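Local coordinates for protein CytC3 (Streptomyces, PDB 3GJA) that acts as a nonheme iron halogenase, probably chlorinating an unactivated aliphatic carbon of its substrate with the help of 2-oxoglutarate and oxygen, at residues Y286-T291 and N300-T305. Residues are numbered along the deposited sequence; the frame is centred on the assembly and turned at random.
Sequences YGAVLT and NRIART
A288 and I302 form a single bridge with the parallel bonding pattern, the two segments crossing at a slant rather than lying side by side: A288 N donates to R301 O over 2.8 Å and A288 O accepts from A303 N over 2.9 Å. The first bond is nearly straight at hydrogen (170°), yet A288 N stands 44° out of the carbonyl plane of R301. A288 O also lies 3.4 Å from I302 CA, as a CA-H...O contact. Beyond the bridge the two segments are joined by water: it accepts from L290 N at 3.0 Å and donates to A303 O at 2.6 Å, in the position where a direct parallel-strand bond would fall. The strand 289-290 is an outermost strand of the antiparallel sheet, next to strand 98-108, where V289 bonds to the backbone of C100. The loop 300-305 meets the edge of the sheet of this cupin-type, PhyH-family barrel at this one bridge. The packing is mostly side chain against backbone. A303 CB packs 3.8 Å from G287 CA, directly on the backbone of a residue that has no side chain. R301 follows the Y286 carbonyl with its CB and CD, the latter 3.6 Å from Y286 O. Its extended chain, from CG to NE, carries the guanidinium onward to T271 O, bonded through NH2. R301 CB touches the Y286 ring obliquely at CD2; the ring's hydroxyl bonds to W101 O. I302 CB points away from 286-291, but the turn at chi2 (-67°) brings CD1 back to A288, against its O and its CB (4.1 Å). On V289, CG2 faces A303 O and the methyl of A303, while the side chain also touches I81 and M82 of helix 75-82.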
# COMPACT_ATOMS: atom_id res chain seq x y z
N TYR A 286 13.86 -1.36 9.95
CA TYR A 286 12.97 -0.80 8.95
C TYR A 286 13.73 0.04 7.95
O TYR A 286 14.77 0.62 8.26
CB TYR A 286 11.89 0.09 9.57
CG TYR A 286 11.13 0.87 8.51
CD1 TYR A 286 10.10 0.27 7.77
CD2 TYR A 286 11.50 2.17 8.17
CE1 TYR A 286 9.48 0.95 6.72
CE2 TYR A 286 10.88 2.86 7.12
CZ TYR A 286 9.87 2.23 6.39
OH TYR A 286 9.27 2.89 5.33
N GLY A 287 13.18 0.12 6.74
CA GLY A 287 13.78 0.94 5.71
C GLY A 287 12.76 1.18 4.62
O GLY A 287 11.95 0.30 4.33
N ALA A 288 12.77 2.37 4.05
CA ALA A 288 11.87 2.68 2.95
C ALA A 288 12.62 2.17 1.71
O ALA A 288 13.85 2.13 1.70
CB ALA A 288 11.64 4.19 2.86
N VAL A 289 11.88 1.77 0.69
CA VAL A 289 12.50 1.24 -0.52
C VAL A 289 12.38 2.21 -1.68
O VAL A 289 11.28 2.64 -2.04
CB VAL A 289 11.86 -0.11 -0.93
CG1 VAL A 289 12.42 -0.57 -2.28
CG2 VAL A 289 12.14 -1.16 0.14
N LEU A 290 13.53 2.55 -2.27
CA LEU A 290 13.56 3.44 -3.43
C LEU A 290 13.30 2.51 -4.61
O LEU A 290 14.15 1.70 -4.97
CB LEU A 290 14.96 4.08 -3.55
CG LEU A 290 15.17 5.40 -4.30
CD1 LEU A 290 16.31 5.23 -5.29
CD2 LEU A 290 13.91 5.84 -5.01
N THR A 291 12.12 2.63 -5.22
CA THR A 291 11.74 1.76 -6.32
C THR A 291 12.06 2.29 -7.70
O THR A 291 11.97 1.57 -8.69
CB THR A 291 10.24 1.45 -6.26
OG1 THR A 291 9.50 2.63 -6.60
CG2 THR A 291 9.85 0.99 -4.87
N ASN A 300 15.37 9.70 5.20
CA ASN A 300 14.57 8.54 5.61
C ASN A 300 15.44 7.31 5.79
O ASN A 300 16.52 7.21 5.21
CB ASN A 300 13.53 8.20 4.54
CG ASN A 300 12.42 9.22 4.46
OD1 ASN A 300 11.87 9.63 5.47
ND2 ASN A 300 12.08 9.62 3.24
N ARG A 301 14.98 6.37 6.62
CA ARG A 301 15.71 5.12 6.77
C ARG A 301 15.49 4.48 5.39
O ARG A 301 14.39 4.56 4.84
CB ARG A 301 15.08 4.23 7.85
CG ARG A 301 15.31 4.70 9.29
CD ARG A 301 14.92 3.59 10.25
NE ARG A 301 15.09 3.93 11.66
CZ ARG A 301 14.50 4.96 12.25
NH1 ARG A 301 13.69 5.76 11.56
NH2 ARG A 301 14.70 5.18 13.55
N ILE A 302 16.53 3.87 4.84
CA ILE A 302 16.44 3.28 3.51
C ILE A 302 16.93 1.84 3.51
O ILE A 302 17.90 1.51 4.19
CB ILE A 302 17.30 4.09 2.49
CG1 ILE A 302 16.73 5.50 2.33
CG2 ILE A 302 17.35 3.37 1.13
CD1 ILE A 302 15.35 5.56 1.67
N ALA A 303 16.25 0.99 2.75
CA ALA A 303 16.62 -0.41 2.63
C ALA A 303 16.93 -0.68 1.17
O ALA A 303 16.04 -0.69 0.31
CB ALA A 303 15.47 -1.29 3.09
N ARG A 304 18.21 -0.88 0.88
CA ARG A 304 18.65 -1.14 -0.48
C ARG A 304 18.59 -2.65 -0.72
O ARG A 304 18.48 -3.09 -1.86
CB ARG A 304 20.09 -0.63 -0.68
CG ARG A 304 20.77 -1.04 -1.98
CD ARG A 304 20.38 -0.19 -3.18
NE ARG A 304 20.97 -0.73 -4.40
CZ ARG A 304 21.01 -0.10 -5.58
NH1 ARG A 304 20.50 1.12 -5.70
NH2 ARG A 304 21.57 -0.69 -6.63
N THR A 305 18.65 -3.42 0.36
CA THR A 305 18.62 -4.87 0.26
C THR A 305 17.64 -5.47 1.25
O THR A 305 17.54 -5.02 2.39
CB THR A 305 20.02 -5.46 0.55
OG1 THR A 305 20.95 -4.93 -0.40
CG2 THR A 305 20.00 -6.98 0.44
O HOH W 1 16.13 1.26 -1.42